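Glycosyl hydrolase 25 (Streptococcus pneumoniae, PDB 4FF5) is a family 25 glycosyl hydrolase virulence factor that takes part in host-cell invasion and probably cleaves peptidoglycan, as its lysozyme-like relatives do. Local coordinates at residues A[130-135]-A[161-166]; A[120-125]-A[168-173]; A[182-187]-A[194-199]. All blocks are in the same frame, centred on the assembly; numbering follows the deposited sequence.

Interaction 1 of 3, residues A[130-135]-A[161-166]; sequences QEMEKA and SNMNEG
M163 and G166 of the second segment both meet the side chain of M132. This is packing between two outer helices of a TIM barrel, 129-143 and 163-177, which flank strand 151-155 along the chain. Segment 161-166 enters its helix through N162, which sits at the N-cap position. The carbonyl oxygen of N162 takes the first-turn bond from G166 N, at 3.1 Å. M163 follows in the first turn. Its CB does not aim straight at the other helix. The chain is bent at chi2 (53°), and this brings the terminal methyl round to the neighbour. There the two methionines touch methyl to methyl, M163 CE to M132 CE, at 3.9 Å. M163 also rests on I196 in a loop. One helical turn on, G166 offers bare backbone. M132 points at it and lies over its carbonyl group, with M132 SD 3.8 Å from G166 O. G166 adds no side chain of its own, which lets the CA atoms of M132 and G166 come within 6.5 Å. No hydrogen bond crosses the contact, and all three touching residues are buried. V124, T159, M160 and F170 also pack round M132. M132 CG is 3.6 Å from G166 O. Beyond it the chain bends at chi2 (-71°) and runs on along the peptide, ending with M132 CE 3.8 Å from G166 C.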
loop_
_atom_site.group_PDB
_atom_site.type_symbol
_atom_site.label_atom_id
_atom_site.label_comp_id
_atom_site.label_asym_id
_atom_site.label_seq_id
_atom_site.Cartn_x
_atom_site.Cartn_y
_atom_site.Cartn_z
ATOM N N GLN A 130 4.349 21.811 5.556
ATOM C CA GLN A 130 5.485 21.899 4.661
ATOM C C GLN A 130 6.105 20.505 4.461
ATOM O O GLN A 130 6.358 20.089 3.323
ATOM C CB GLN A 130 6.497 22.920 5.209
ATOM C CG GLN A 130 6.013 24.381 5.182
ATOM C CD GLN A 130 5.035 24.778 6.301
ATOM O OE1 GLN A 130 4.320 25.785 6.182
ATOM N NE2 GLN A 130 5.022 24.024 7.396
ATOM N N GLU A 131 6.333 19.797 5.571
ATOM C CA GLU A 131 6.886 18.422 5.533
ATOM C C GLU A 131 5.935 17.458 4.824
ATOM O O GLU A 131 6.374 16.567 4.088
ATOM C CB GLU A 131 7.203 17.897 6.939
ATOM C CG GLU A 131 8.284 18.696 7.672
ATOM C CD GLU A 131 8.835 18.006 8.915
ATOM O OE1 GLU A 131 8.302 16.944 9.323
ATOM O OE2 GLU A 131 9.822 18.533 9.489
ATOM N N MET A 132 4.635 17.627 5.056
ATOM C CA MET A 132 3.644 16.761 4.398
ATOM C C MET A 132 3.670 16.929 2.887
ATOM O O MET A 132 3.663 15.941 2.153
ATOM C CB MET A 132 2.244 17.003 4.950
ATOM C CG MET A 132 2.089 16.517 6.372
ATOM S SD MET A 132 2.080 14.709 6.430
ATOM C CE MET A 132 1.256 14.448 7.997
ATOM N N GLU A 133 3.722 18.183 2.433
ATOM C CA GLU A 133 3.737 18.488 1.009
ATOM C C GLU A 133 5.057 18.064 0.337
ATOM O O GLU A 133 5.043 17.578 -0.806
ATOM C CB GLU A 133 3.411 19.975 0.778
ATOM C CG GLU A 133 1.972 20.309 1.132
ATOM C CD GLU A 133 1.622 21.786 0.966
ATOM O OE1 GLU A 133 2.507 22.606 0.640
ATOM O OE2 GLU A 133 0.449 22.122 1.175
ATOM N N LYS A 134 6.169 18.216 1.064
ATOM C CA LYS A 134 7.499 17.769 0.623
ATOM C C LYS A 134 7.503 16.258 0.417
ATOM O O LYS A 134 7.922 15.770 -0.628
ATOM C CB LYS A 134 8.551 18.159 1.667
ATOM C CG LYS A 134 9.992 17.801 1.343
ATOM C CD LYS A 134 10.898 18.375 2.425
ATOM C CE LYS A 134 12.264 17.716 2.456
ATOM N NZ LYS A 134 13.211 18.240 1.429
ATOM N N ALA A 135 7.033 15.526 1.425
ATOM C CA ALA A 135 6.975 14.070 1.371
ATOM C C ALA A 135 6.102 13.565 0.217
ATOM O O ALA A 135 6.482 12.631 -0.478
ATOM C CB ALA A 135 6.501 13.510 2.715
ATOM N N SER A 161 -0.438 17.855 15.349
ATOM C CA SER A 161 -1.520 18.041 16.328
ATOM C C SER A 161 -2.900 17.747 15.747
ATOM O O SER A 161 -3.718 17.061 16.377
ATOM C CB SER A 161 -1.502 19.456 16.899
ATOM O OG SER A 161 -0.319 19.669 17.634
ATOM N N ASN A 162 -3.145 18.279 14.552
ATOM C CA ASN A 162 -4.347 17.953 13.794
ATOM C C ASN A 162 -3.905 17.015 12.666
ATOM O O ASN A 162 -3.592 17.450 11.542
ATOM C CB ASN A 162 -5.039 19.222 13.257
ATOM C CG ASN A 162 -6.459 18.969 12.735
ATOM O OD1 ASN A 162 -7.384 19.762 12.990
ATOM N ND2 ASN A 162 -6.639 17.903 11.994
ATOM N N MET A 163 -3.850 15.728 12.992
ATOM C CA MET A 163 -3.427 14.728 12.031
ATOM C C MET A 163 -4.370 14.678 10.823
ATOM O O MET A 163 -3.910 14.445 9.710
ATOM C CB MET A 163 -3.277 13.347 12.705
ATOM C CG MET A 163 -2.379 12.378 11.956
ATOM S SD MET A 163 -0.736 13.045 11.585
ATOM C CE MET A 163 -0.263 11.781 10.393
ATOM N N ASN A 164 -5.669 14.918 11.029
ATOM C CA ASN A 164 -6.628 14.923 9.912
ATOM C C ASN A 164 -6.254 15.967 8.854
ATOM O O ASN A 164 -6.268 15.688 7.653
ATOM C CB ASN A 164 -8.068 15.149 10.387
ATOM C CG ASN A 164 -9.087 14.991 9.261
ATOM O OD1 ASN A 164 -8.959 14.107 8.417
ATOM N ND2 ASN A 164 -10.122 15.838 9.265
ATOM N N GLU A 165 -5.871 17.151 9.324
ATOM C CA GLU A 165 -5.429 18.240 8.442
ATOM C C GLU A 165 -4.120 17.900 7.708
ATOM O O GLU A 165 -4.006 18.115 6.496
ATOM C CB GLU A 165 -5.256 19.533 9.231
ATOM C CG GLU A 165 -6.553 20.265 9.504
ATOM N N GLY A 166 -3.150 17.360 8.441
ATOM C CA GLY A 166 -1.877 16.975 7.838
ATOM C C GLY A 166 -2.050 15.910 6.771
ATOM O O GLY A 166 -1.419 15.974 5.705
#

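Interaction 2 of 3, residues A[120-125]-A[168-173]; sequences VYAYVA and ENFRAK
The ring of F170 carries V124 over one face. V124 CG2 stands almost above the ring centre, 4.0 Å from the centroid and only 10° off the normal, which is CH-pi geometry. V124 CG1 touches the ring too, 4.0 Å from F170 CD2, so both methyls of the valine are used. A122 approaches the far end of the ring obliquely, with A122 CB 3.9 Å from F170 CZ. F170 has CG anti to its backbone N (chi1 -165°), and this carries the ring from the helix to the strand.

The contact joins strand 118-123 and the residues that follow it to helix 163-177. It lies in the layer between the strands of a TIM barrel and the helices around them. A122 and V124 both point out toward the helix, while Y123 between them points away from it. L153 of the next strand and A135 of helix 129-143 also pack on F170, so the ring fills the join between two helices and the sheet. No polar bond crosses it.

On another side of the same helix, R171 and E168 form a salt bridge, gripped side-on by NE and NH2, with the carboxylate at the edge of the guanidinium and in its plane. R171 NE reaches E168 OE1 at 2.7 Å in a nearly straight bond (177°), and R171 NH2 reaches E168 OE2 at 2.8 Å.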
loop_
_atom_site.group_PDB
_atom_site.type_symbol
_atom_site.label_atom_id
_atom_site.label_comp_id
_atom_site.label_asym_id
_atom_site.label_seq_id
_atom_site.Cartn_x
_atom_site.Cartn_y
_atom_site.Cartn_z
ATOM N N VAL A 120 1.533 1.626 -4.988
ATOM C CA VAL A 120 2.595 2.094 -4.120
ATOM C C VAL A 120 2.027 2.704 -2.841
ATOM O O VAL A 120 0.867 3.104 -2.815
ATOM C CB VAL A 120 3.534 3.118 -4.830
ATOM C CG1 VAL A 120 4.407 2.421 -5.892
ATOM C CG2 VAL A 120 2.758 4.321 -5.381
ATOM N N TYR A 121 2.849 2.808 -1.800
ATOM C CA TYR A 121 2.437 3.512 -0.578
ATOM C C TYR A 121 3.545 4.352 0.061
ATOM O O TYR A 121 4.727 4.111 -0.158
ATOM C CB TYR A 121 1.803 2.547 0.461
ATOM C CG TYR A 121 2.739 1.700 1.346
ATOM C CD1 TYR A 121 3.163 2.172 2.595
ATOM C CD2 TYR A 121 3.107 0.401 0.969
ATOM C CE1 TYR A 121 3.979 1.406 3.416
ATOM C CE2 TYR A 121 3.894 -0.393 1.794
ATOM C CZ TYR A 121 4.336 0.124 3.003
ATOM O OH TYR A 121 5.098 -0.658 3.806
ATOM N N ALA A 122 3.138 5.316 0.869
ATOM C CA ALA A 122 4.065 6.145 1.643
ATOM C C ALA A 122 3.613 6.187 3.083
ATOM O O ALA A 122 2.432 6.380 3.344
ATOM C CB ALA A 122 4.107 7.559 1.068
ATOM N N TYR A 123 4.562 6.041 4.017
ATOM C CA TYR A 123 4.276 6.170 5.442
ATOM C C TYR A 123 4.224 7.666 5.741
ATOM O O TYR A 123 5.221 8.367 5.570
ATOM C CB TYR A 123 5.393 5.476 6.239
ATOM C CG TYR A 123 5.244 5.439 7.744
ATOM C CD1 TYR A 123 4.462 4.440 8.342
ATOM C CD2 TYR A 123 5.949 6.309 8.574
ATOM C CE1 TYR A 123 4.333 4.348 9.713
ATOM C CE2 TYR A 123 5.810 6.241 9.967
ATOM C CZ TYR A 123 4.997 5.247 10.521
ATOM O OH TYR A 123 4.819 5.091 11.878
ATOM N N VAL A 124 3.044 8.152 6.129
ATOM C CA VAL A 124 2.774 9.588 6.261
ATOM C C VAL A 124 3.217 10.016 7.652
ATOM O O VAL A 124 2.683 9.547 8.645
ATOM C CB VAL A 124 1.272 9.900 6.031
ATOM C CG1 VAL A 124 0.962 11.361 6.307
ATOM C CG2 VAL A 124 0.871 9.545 4.604
ATOM N N ALA A 125 4.218 10.887 7.731
ATOM C CA ALA A 125 4.773 11.237 9.032
ATOM C C ALA A 125 5.295 12.681 9.122
ATOM O O ALA A 125 6.051 12.996 10.032
ATOM C CB ALA A 125 5.857 10.246 9.419
ATOM N N GLU A 168 -4.753 15.398 5.002
ATOM C CA GLU A 168 -5.328 16.124 3.886
ATOM C C GLU A 168 -4.287 16.947 3.129
ATOM O O GLU A 168 -4.342 17.010 1.909
ATOM C CB GLU A 168 -6.489 17.026 4.344
ATOM C CG GLU A 168 -6.993 17.985 3.267
ATOM C CD GLU A 168 -7.506 17.303 1.996
ATOM O OE1 GLU A 168 -7.732 16.077 1.973
ATOM O OE2 GLU A 168 -7.724 18.022 0.989
ATOM N N ASN A 169 -3.352 17.573 3.843
ATOM C CA ASN A 169 -2.265 18.298 3.166
ATOM C C ASN A 169 -1.500 17.390 2.199
ATOM O O ASN A 169 -1.229 17.764 1.036
ATOM C CB ASN A 169 -1.282 18.908 4.166
ATOM C CG ASN A 169 -1.909 19.979 5.036
ATOM O OD1 ASN A 169 -2.788 20.738 4.593
ATOM N ND2 ASN A 169 -1.453 20.057 6.285
ATOM N N PHE A 170 -1.173 16.196 2.691
ATOM C CA PHE A 170 -0.473 15.193 1.891
ATOM C C PHE A 170 -1.317 14.803 0.671
ATOM O O PHE A 170 -0.824 14.856 -0.465
ATOM C CB PHE A 170 -0.157 13.975 2.765
ATOM C CG PHE A 170 0.875 13.022 2.181
ATOM C CD1 PHE A 170 0.578 12.212 1.086
ATOM C CD2 PHE A 170 2.133 12.914 2.758
ATOM C CE1 PHE A 170 1.518 11.321 0.579
ATOM C CE2 PHE A 170 3.090 12.030 2.249
ATOM C CZ PHE A 170 2.780 11.232 1.153
ATOM N N ARG A 171 -2.573 14.399 0.915
ATOM C CA ARG A 171 -3.499 14.013 -0.153
ATOM C C ARG A 171 -3.665 15.089 -1.245
ATOM O O ARG A 171 -3.545 14.798 -2.438
ATOM C CB ARG A 171 -4.876 13.671 0.439
ATOM C CG ARG A 171 -5.797 12.952 -0.537
ATOM C CD ARG A 171 -7.275 13.267 -0.275
ATOM N NE ARG A 171 -7.537 14.711 -0.373
ATOM C CZ ARG A 171 -7.718 15.384 -1.509
ATOM N NH1 ARG A 171 -7.665 14.755 -2.676
ATOM N NH2 ARG A 171 -7.930 16.702 -1.471
ATOM N N ALA A 172 -3.989 16.310 -0.817
ATOM C CA ALA A 172 -4.159 17.450 -1.726
ATOM C C ALA A 172 -2.925 17.692 -2.597
ATOM O O ALA A 172 -3.041 17.942 -3.807
ATOM C CB ALA A 172 -4.500 18.708 -0.937
ATOM N N LYS A 173 -1.741 17.633 -1.988
ATOM C CA LYS A 173 -0.522 17.849 -2.759
ATOM C C LYS A 173 -0.341 16.760 -3.817
ATOM O O LYS A 173 -0.033 17.051 -4.984
ATOM C CB LYS A 173 0.705 17.965 -1.853
ATOM C CG LYS A 173 2.013 18.219 -2.604
ATOM C CD LYS A 173 2.085 19.675 -3.087
ATOM C CE LYS A 173 3.482 20.001 -3.594
ATOM N NZ LYS A 173 3.563 21.434 -3.988
#

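Interaction 3 of 3, residues A[182-187]-A[194-199]; sequences IGIYVG and HSIDTG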
loop_
_atom_site.group_PDB
_atom_site.type_symbol
_atom_site.label_atom_id
_atom_site.label_comp_id
_atom_site.label_asym_id
_atom_site.label_seq_id
_atom_site.Cartn_x
_atom_site.Cartn_y
_atom_site.Cartn_z
ATOM N N ILE A 182 -5.995 7.804 -5.183
ATOM C CA ILE A 182 -5.358 8.118 -3.899
ATOM C C ILE A 182 -6.187 7.517 -2.759
ATOM O O ILE A 182 -7.296 7.987 -2.456
ATOM C CB ILE A 182 -5.172 9.628 -3.653
ATOM C CG1 ILE A 182 -4.507 10.319 -4.848
ATOM C CG2 ILE A 182 -4.287 9.859 -2.436
ATOM C CD1 ILE A 182 -4.341 11.812 -4.601
ATOM N N GLY A 183 -5.627 6.482 -2.137
ATOM C CA GLY A 183 -6.341 5.769 -1.088
ATOM C C GLY A 183 -5.674 5.990 0.240
ATOM O O GLY A 183 -4.527 6.457 0.303
ATOM N N ILE A 184 -6.390 5.669 1.314
ATOM C CA ILE A 184 -5.823 5.808 2.667
ATOM C C ILE A 184 -5.845 4.462 3.410
ATOM O O ILE A 184 -6.841 3.781 3.424
ATOM C CB ILE A 184 -6.540 6.916 3.510
ATOM C CG1 ILE A 184 -5.890 7.003 4.907
ATOM C CG2 ILE A 184 -8.054 6.635 3.602
ATOM C CD1 ILE A 184 -6.322 8.205 5.734
ATOM N N TYR A 185 -4.698 4.087 3.978
ATOM C CA TYR A 185 -4.595 3.002 4.932
ATOM C C TYR A 185 -4.592 3.587 6.356
ATOM O O TYR A 185 -3.767 4.450 6.695
ATOM C CB TYR A 185 -3.308 2.226 4.648
ATOM C CG TYR A 185 -2.837 1.232 5.695
ATOM C CD1 TYR A 185 -3.037 -0.128 5.522
ATOM C CD2 TYR A 185 -2.152 1.660 6.842
ATOM C CE1 TYR A 185 -2.549 -1.045 6.448
ATOM C CE2 TYR A 185 -1.670 0.748 7.777
ATOM C CZ TYR A 185 -1.874 -0.588 7.583
ATOM O OH TYR A 185 -1.380 -1.480 8.524
ATOM N N VAL A 186 -5.530 3.128 7.180
ATOM C CA VAL A 186 -5.619 3.630 8.560
ATOM C C VAL A 186 -6.359 2.615 9.441
ATOM O O VAL A 186 -7.330 1.999 8.995
ATOM C CB VAL A 186 -6.252 5.060 8.587
ATOM C CG1 VAL A 186 -7.676 5.092 8.031
ATOM C CG2 VAL A 186 -6.185 5.681 9.984
ATOM N N GLY A 187 -5.892 2.426 10.672
ATOM C CA GLY A 187 -6.603 1.537 11.613
ATOM C C GLY A 187 -7.886 2.210 12.088
ATOM O O GLY A 187 -8.007 3.451 12.058
ATOM N N HIS A 194 -8.538 10.365 15.939
ATOM C CA HIS A 194 -8.092 11.625 15.351
ATOM C C HIS A 194 -9.024 12.163 14.314
ATOM O O HIS A 194 -8.665 13.086 13.576
ATOM C CB HIS A 194 -6.675 11.488 14.819
ATOM C CG HIS A 194 -5.692 11.078 15.878
ATOM N ND1 HIS A 194 -5.117 11.972 16.717
ATOM C CD2 HIS A 194 -5.212 9.826 16.246
ATOM C CE1 HIS A 194 -4.298 11.319 17.565
ATOM N NE2 HIS A 194 -4.349 10.010 17.272
ATOM N N SER A 195 -10.242 11.620 14.266
ATOM C CA SER A 195 -11.242 12.103 13.324
ATOM C C SER A 195 -10.681 12.190 11.904
ATOM O O SER A 195 -10.920 13.176 11.197
ATOM C CB SER A 195 -11.756 13.487 13.757
ATOM O OG SER A 195 -12.357 13.432 15.033
ATOM N N ILE A 196 -9.930 11.162 11.506
ATOM C CA ILE A 196 -9.344 11.099 10.169
ATOM C C ILE A 196 -10.458 10.870 9.162
ATOM O O ILE A 196 -11.081 9.800 9.128
ATOM C CB ILE A 196 -8.311 9.964 10.012
ATOM C CG1 ILE A 196 -7.204 10.024 11.085
ATOM C CG2 ILE A 196 -7.720 10.007 8.606
ATOM C CD1 ILE A 196 -6.281 11.228 11.016
ATOM N N ASP A 197 -10.696 11.898 8.365
ATOM C CA ASP A 197 -11.735 11.900 7.344
ATOM C C ASP A 197 -11.236 11.143 6.132
ATOM O O ASP A 197 -10.218 11.508 5.534
ATOM C CB ASP A 197 -12.026 13.345 6.965
ATOM C CG ASP A 197 -13.314 13.509 6.166
ATOM O OD1 ASP A 197 -13.886 12.514 5.666
ATOM O OD2 ASP A 197 -13.747 14.671 6.041
ATOM N N THR A 198 -11.946 10.089 5.754
ATOM C CA THR A 198 -11.542 9.313 4.580
ATOM C C THR A 198 -12.322 9.718 3.307
ATOM O O THR A 198 -12.057 9.191 2.223
ATOM C CB THR A 198 -11.678 7.796 4.823
ATOM O OG1 THR A 198 -13.068 7.433 4.884
ATOM C CG2 THR A 198 -10.977 7.385 6.129
ATOM N N GLY A 199 -13.266 10.645 3.460
ATOM C CA GLY A 199 -14.237 11.000 2.407
ATOM C C GLY A 199 -13.657 11.395 1.054
ATOM O O GLY A 199 -14.188 11.031 0.013
#
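I184 and V186 of strand 182-186 face the loop that returns past them in the reverse direction, with the CA atoms of I184 and T198 7.0 Å apart and those of V186 and I196 8.5 Å apart. No hydrogen bond joins the two segments, so the loop lies over the strand without extending the sheet.

The side chains fill the gap between them. With chi1 at -180°, CG1 of I184 lies opposite the backbone N and the long arm runs to I196, while CG2 is left for T198. The long arm ends with I184 CD1 3.7 Å from I196 CG2, and these two side chains pass each other at a slant. The short arm meets the threonine: I184 CG2 lies 3.9 Å from T198 CG2. Here the side chains stand at about a right angle. T198 thus uses its methyl, not its hydroxyl, for this contact. V186 adds a looser touch, V186 CG1 to T198 CG2 at 4.4 Å.

In the TIM barrel this loop links helix 188-193 to strand 203-207. S195, with positive phi, is the C-prime residue of a Schellman motif that ends the helix. D197 points away from the strand and closes an Asx turn: D197 OD1 accepts from G199 N at 3.0 Å, with the donor above the carboxylate plane. Between these two features I196 and T198 both point at the strand. V155, V204 and V167 also pack on I184.

Only aliphatic carbons, chiefly methyls, meet across the contact, and all four touching residues are buried. Cohesion therefore comes from close fit and exclusion of water, while the polar bonds of the loop are made elsewhere: in its Asx turn, to the end of helix 188-193, and from D197 N to N164.

All three contacts are buried and mainly apolar, and none has a hydrogen bond between its segments. Interaction 1 lies farthest out, about 19 Å from the chain centre to its own centre, and joins helix to helix. The centres of interactions 2 and 3 lie about 12 and 13 Å from it and cover the outer side of the same sheet. Interactions 1 and 2 share helix 163-177 and are continuous: M132 CE is 3.5 Å from V124 CG1. Methionine chains and a bare glycine backbone serve the first, an aromatic face the second, branched aliphatic groups the third. A polar tie connects interactions 1 and 3, where N164 OD1 accepts a probable hydrogen bond from D197 N at 2.8 Å.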